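Local atomic coordinates of 1-carboxybiuret hydrolase subunit AtzE (Pseudomonas sp., PDB entry 6C62), a protein that hydrolyses 1-carboxybiuret to urea-1,3-dicarboxylate and ammonia, a step in the bacterial breakdown of the herbicide atrazine. Residues Thr15-Val20 / Ala48-Ile53; Leu69-Lys74 / Ala112-Gly117. All blocks are in the same frame, centred on the assembly; numbering follows the deposited sequence.

Contact 1 of 2, residues Thr15-Val20 / Ala48-Ile53; sequences TSARDV and AEADAI
Arg18 offers the edge of its guanidinium group to the carboxylate of Asp51. OD1 of Asp51 lies almost in the guanidinium plane, and NH2 of Arg18 reaches it at 2.9 Å in a hydrogen-bonded salt bridge. The N-H points well at the oxygen, with an angle of 162°, and arrives on its syn side. The two planes are turned 46° apart, so this is a one-point grip and not a flat paired one. NE forms a salt bridge with Glu22, one turn further along the same helix. The Arg18 chain starts with CG anti to the backbone N and bends at chi2 (62°). That bend lays CD beside OD1 of Asp51, 3.3 Å away. Replacing Arg18 by an alanine would probably leave Asp51 and Glu22 without this cationic partner and remove the salt bridge between the two helices.

Next to the salt bridge the packing is small and apolar. Ala17 CB faces Ala50 CB at 4.2 Å and touches Ile53 CG2 at 3.9 Å. Ala50 CB rests against Arg18 CA at 3.8 Å. These short side chains let the backbones come close, with the CA atoms of Arg18 and Ala50 4.9 Å apart. Ser16 is the N-cap of helix 17-35, and its OG accepts from Asp19 N. Asp54 of the other helix takes the backbone N-H groups of Ala17 and Arg18. This is close alanine-mediated helix packing, joining the first turn of helix 17-35 to the middle of helix 43-58, away from the annotated catalytic residues.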
loop_
_atom_site.group_PDB
_atom_site.type_symbol
_atom_site.label_atom_id
_atom_site.label_comp_id
_atom_site.label_asym_id
_atom_site.label_seq_id
_atom_site.Cartn_x
_atom_site.Cartn_y
_atom_site.Cartn_z
ATOM N N THR A 15 41.063 -25.589 -15.535
ATOM C CA THR A 15 40.574 -24.990 -16.751
ATOM C C THR A 15 40.609 -23.484 -16.567
ATOM O O THR A 15 40.424 -22.972 -15.450
ATOM C CB THR A 15 39.154 -25.507 -17.089
ATOM O OG1 THR A 15 38.659 -24.938 -18.317
ATOM C CG2 THR A 15 38.239 -25.140 -15.982
ATOM N N SER A 16 40.841 -22.746 -17.653
ATOM C CA SER A 16 40.741 -21.323 -17.612
ATOM C C SER A 16 39.263 -20.888 -17.653
ATOM O O SER A 16 38.383 -21.595 -18.189
ATOM C CB SER A 16 41.513 -20.701 -18.754
ATOM O OG SER A 16 40.858 -20.855 -19.997
ATOM N N ALA A 17 39.003 -19.718 -17.092
ATOM C CA ALA A 17 37.671 -19.143 -17.173
ATOM C C ALA A 17 37.286 -18.875 -18.628
ATOM O O ALA A 17 36.125 -19.060 -19.050
ATOM C CB ALA A 17 37.579 -17.870 -16.326
ATOM N N ARG A 18 38.250 -18.411 -19.410
ATOM C CA ARG A 18 37.990 -18.169 -20.818
ATOM C C ARG A 18 37.569 -19.464 -21.534
ATOM O O ARG A 18 36.650 -19.427 -22.364
ATOM C CB ARG A 18 39.204 -17.507 -21.490
ATOM C CG ARG A 18 39.086 -17.213 -22.981
ATOM C CD ARG A 18 37.946 -16.221 -23.194
ATOM N NE ARG A 18 37.754 -15.907 -24.595
ATOM C CZ ARG A 18 38.422 -15.003 -25.292
ATOM N NH1 ARG A 18 38.145 -14.861 -26.599
ATOM N NH2 ARG A 18 39.336 -14.224 -24.726
ATOM N N ASP A 19 38.214 -20.587 -21.250
ATOM C CA ASP A 19 37.760 -21.872 -21.862
ATOM C C ASP A 19 36.353 -22.291 -21.448
ATOM O O ASP A 19 35.591 -22.842 -22.257
ATOM C CB ASP A 19 38.720 -23.038 -21.511
ATOM C CG ASP A 19 40.052 -22.988 -22.295
ATOM O OD1 ASP A 19 40.182 -22.206 -23.254
ATOM O OD2 ASP A 19 40.965 -23.768 -21.947
ATOM N N VAL A 20 36.028 -22.072 -20.183
ATOM C CA VAL A 20 34.687 -22.344 -19.672
ATOM C C VAL A 20 33.640 -21.475 -20.378
ATOM O O VAL A 20 32.595 -21.971 -20.787
ATOM C CB VAL A 20 34.609 -22.158 -18.143
ATOM C CG1 VAL A 20 33.162 -22.206 -17.663
ATOM C CG2 VAL A 20 35.384 -23.288 -17.474
ATOM N N ALA A 48 35.428 -10.695 -21.987
ATOM C CA ALA A 48 36.228 -9.759 -21.173
ATOM C C ALA A 48 36.104 -10.098 -19.692
ATOM O O ALA A 48 37.111 -9.999 -18.968
ATOM C CB ALA A 48 35.819 -8.328 -21.390
ATOM N N GLU A 49 34.919 -10.517 -19.227
ATOM C CA GLU A 49 34.759 -10.935 -17.832
ATOM C C GLU A 49 35.579 -12.170 -17.473
ATOM O O GLU A 49 36.232 -12.220 -16.394
ATOM C CB GLU A 49 33.286 -11.110 -17.427
ATOM C CG GLU A 49 32.539 -9.775 -17.246
ATOM C CD GLU A 49 30.994 -9.914 -17.036
ATOM O OE1 GLU A 49 30.396 -10.992 -17.305
ATOM O OE2 GLU A 49 30.328 -8.912 -16.653
ATOM N N ALA A 50 35.541 -13.154 -18.369
ATOM C CA ALA A 50 36.289 -14.400 -18.189
ATOM C C ALA A 50 37.809 -14.097 -18.202
ATOM O O ALA A 50 38.574 -14.571 -17.297
ATOM C CB ALA A 50 35.906 -15.407 -19.269
ATOM N N ASP A 51 38.229 -13.302 -19.179
ATOM C CA ASP A 51 39.615 -12.859 -19.232
ATOM C C ASP A 51 40.089 -12.202 -17.895
ATOM O O ASP A 51 41.195 -12.465 -17.406
ATOM C CB ASP A 51 39.836 -11.892 -20.368
ATOM C CG ASP A 51 39.965 -12.600 -21.771
ATOM O OD1 ASP A 51 39.950 -13.885 -21.917
ATOM O OD2 ASP A 51 40.118 -11.831 -22.769
ATOM N N ALA A 52 39.261 -11.327 -17.347
ATOM C CA ALA A 52 39.591 -10.638 -16.089
ATOM C C ALA A 52 39.761 -11.586 -14.906
ATOM O O ALA A 52 40.613 -11.370 -14.046
ATOM C CB ALA A 52 38.568 -9.536 -15.773
ATOM N N ILE A 53 38.930 -12.620 -14.822
ATOM C CA ILE A 53 39.089 -13.646 -13.796
ATOM C C ILE A 53 40.452 -14.387 -13.982
ATOM O O ILE A 53 41.174 -14.620 -12.993
ATOM C CB ILE A 53 37.940 -14.691 -13.849
ATOM C CG1 ILE A 53 36.580 -14.075 -13.465
ATOM C CG2 ILE A 53 38.247 -15.926 -12.982
ATOM C CD1 ILE A 53 36.522 -13.529 -12.070
#

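Contact 2 of 2, residues Leu69-Lys74 / Ala112-Gly117; sequences LPYAVK and AVLLGG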
loop_
_atom_site.group_PDB
_atom_site.type_symbol
_atom_site.label_atom_id
_atom_site.label_comp_id
_atom_site.label_asym_id
_atom_site.label_seq_id
_atom_site.Cartn_x
_atom_site.Cartn_y
_atom_site.Cartn_z
ATOM N N LEU A 69 31.985 -18.498 -13.333
ATOM C CA LEU A 69 30.741 -19.280 -13.534
ATOM C C LEU A 69 29.859 -18.576 -14.567
ATOM O O LEU A 69 29.487 -17.434 -14.391
ATOM C CB LEU A 69 29.986 -19.442 -12.226
ATOM C CG LEU A 69 28.771 -20.383 -12.307
ATOM C CD1 LEU A 69 29.206 -21.832 -12.309
ATOM C CD2 LEU A 69 27.817 -20.191 -11.184
ATOM N N PRO A 70 29.558 -19.236 -15.685
ATOM C CA PRO A 70 28.622 -18.591 -16.616
ATOM C C PRO A 70 27.180 -18.538 -16.145
ATOM O O PRO A 70 26.705 -19.447 -15.431
ATOM C CB PRO A 70 28.685 -19.498 -17.839
ATOM C CG PRO A 70 29.920 -20.291 -17.689
ATOM C CD PRO A 70 30.079 -20.492 -16.231
ATOM N N TYR A 71 26.479 -17.475 -16.545
ATOM C CA TYR A 71 25.055 -17.299 -16.194
ATOM C C TYR A 71 24.386 -16.446 -17.260
ATOM O O TYR A 71 25.073 -15.828 -18.119
ATOM C CB TYR A 71 24.865 -16.712 -14.799
ATOM C CG TYR A 71 25.157 -15.269 -14.662
ATOM C CD1 TYR A 71 26.481 -14.801 -14.669
ATOM C CD2 TYR A 71 24.139 -14.316 -14.529
ATOM C CE1 TYR A 71 26.757 -13.483 -14.505
ATOM C CE2 TYR A 71 24.424 -12.967 -14.357
ATOM C CZ TYR A 71 25.715 -12.544 -14.329
ATOM O OH TYR A 71 26.055 -11.171 -14.228
ATOM N N ALA A 72 23.077 -16.542 -17.281
ATOM C CA ALA A 72 22.264 -15.674 -18.119
ATOM C C ALA A 72 21.048 -15.207 -17.360
ATOM O O ALA A 72 20.680 -15.791 -16.312
ATOM C CB ALA A 72 21.893 -16.380 -19.397
ATOM N N VAL A 73 20.402 -14.145 -17.859
ATOM C CA VAL A 73 19.269 -13.532 -17.093
ATOM C C VAL A 73 18.020 -13.338 -17.945
ATOM O O VAL A 73 18.105 -12.997 -19.129
ATOM C CB VAL A 73 19.707 -12.177 -16.468
ATOM C CG1 VAL A 73 20.929 -12.427 -15.566
ATOM C CG2 VAL A 73 20.039 -11.140 -17.518
ATOM N N LYS A 74 16.858 -13.544 -17.341
ATOM C CA LYS A 74 15.599 -13.200 -17.977
ATOM C C LYS A 74 15.655 -11.762 -18.493
ATOM O O LYS A 74 16.228 -10.869 -17.829
ATOM C CB LYS A 74 14.511 -13.370 -16.933
ATOM C CG LYS A 74 13.092 -13.261 -17.448
ATOM C CD LYS A 74 12.150 -13.528 -16.278
ATOM C CE LYS A 74 10.715 -13.616 -16.746
ATOM N NZ LYS A 74 9.854 -14.004 -15.595
ATOM N N ALA A 112 31.024 -13.959 -11.460
ATOM C CA ALA A 112 30.262 -14.645 -12.477
ATOM C C ALA A 112 30.342 -13.907 -13.815
ATOM O O ALA A 112 30.534 -12.697 -13.881
ATOM C CB ALA A 112 28.846 -14.878 -12.017
ATOM N N VAL A 113 30.155 -14.669 -14.875
ATOM C CA VAL A 113 30.336 -14.236 -16.263
ATOM C C VAL A 113 29.028 -14.281 -17.040
ATOM O O VAL A 113 28.432 -15.379 -17.271
ATOM C CB VAL A 113 31.373 -15.163 -16.954
ATOM C CG1 VAL A 113 31.498 -14.850 -18.432
ATOM C CG2 VAL A 113 32.732 -15.008 -16.265
ATOM N N LEU A 114 28.590 -13.114 -17.523
ATOM C CA LEU A 114 27.275 -12.984 -18.110
ATOM C C LEU A 114 27.277 -13.318 -19.593
ATOM O O LEU A 114 27.993 -12.668 -20.370
ATOM C CB LEU A 114 26.739 -11.552 -17.906
ATOM C CG LEU A 114 25.400 -11.247 -18.586
ATOM C CD1 LEU A 114 24.322 -12.000 -17.906
ATOM C CD2 LEU A 114 25.102 -9.785 -18.485
ATOM N N LEU A 115 26.435 -14.269 -19.982
ATOM C CA LEU A 115 26.335 -14.713 -21.353
ATOM C C LEU A 115 25.183 -14.109 -22.134
ATOM O O LEU A 115 25.231 -14.098 -23.409
ATOM C CB LEU A 115 26.237 -16.231 -21.412
ATOM C CG LEU A 115 27.578 -16.927 -21.582
ATOM C CD1 LEU A 115 28.705 -16.484 -20.683
ATOM C CD2 LEU A 115 27.291 -18.364 -21.277
ATOM N N GLY A 116 24.152 -13.609 -21.434
ATOM C CA GLY A 116 23.172 -12.779 -22.112
ATOM C C GLY A 116 21.776 -12.823 -21.521
ATOM O O GLY A 116 21.612 -13.104 -20.315
ATOM N N GLY A 117 20.813 -12.477 -22.373
ATOM C CA GLY A 117 19.410 -12.262 -21.963
ATOM C C GLY A 117 18.535 -13.396 -22.490
ATOM O O GLY A 117 18.770 -13.908 -23.593
HETATM O O HOH W 1 28.817 -10.680 -14.856
#
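Tyr71 lays its side chain across the start of strand 113-117, over Val113 and Leu114. From CB, chi1 of 75° sets CG between the backbone N and the carbonyl carbon, which turns the ring toward the neighbouring strand. CD1 comes first, 3.3 Å from Val113 O. CE1 follows and touches Ala112 CB at 3.5 Å. Leu114 CD1 sits over one face of the ring, displaced toward the rim on the CE2 side, 3.7 Å from CE2, in a CH-pi contact. CZ and OH pass close to Leu114 CB. At the tip, OH is hydrogen-bonded at 2.9 Å to a water near the ring plane. The same water donates to Ala112 O, so it ties the phenol to Ala112, just before the partner strand.

The backbones form a parallel ladder. Val113 N donates to Leu69 O, Tyr71 N to Val113 O, and Leu115 N to Tyr71 O. The last bond is short at 2.8 Å and meets its carbonyl nearly end-on. Farther along, Val73 N donates to Gly116 O at 2.9 Å. Between these two bonds the pairing slips by one residue: Tyr71 pairs with Leu114, but Val73 with Gly117. Gly116 has a phi of 151°, where a CB would be jammed against the preceding carbonyl O.

The strands are the two parallel arms of a beta-alpha-beta unit, with helix 102-109 as the connection. That helix covers the Tyr71 and Val73 face through Val104 and Leu107. On the opposite face, Pro70 and Leu115 pack together and meet helix 17-35, while Val113 lies on helix 43-58. Strand 165-170 continues the sheet beyond strand 70-74, and strand 38-41 lies beyond strand 113-118.

The centres of contacts 1 and 2 are about 13 Å apart. Contact 1 joins two helices that also pack against the sheet containing contact 2. Glu49 of helix 43-58 is the polar bridge: its OE1 lies 2.8 Å from Leu114 N, a probable hydrogen bond. Arg45 holds the other carboxylate oxygen. Helix 17-35 adds an apolar touch, Val20 CG1 to Pro70 CG at 3.8 Å. Strand 70-74 leads toward the probable active site. It ends at Lys74, assigned by similarity to the charge relay system. NZ of Lys74 is hydrogen-bonded to OG of Ser150, the second relay residue by similarity. Contact 1 is centred about 27 Å from the chain centre, contact 2 about 15 Å.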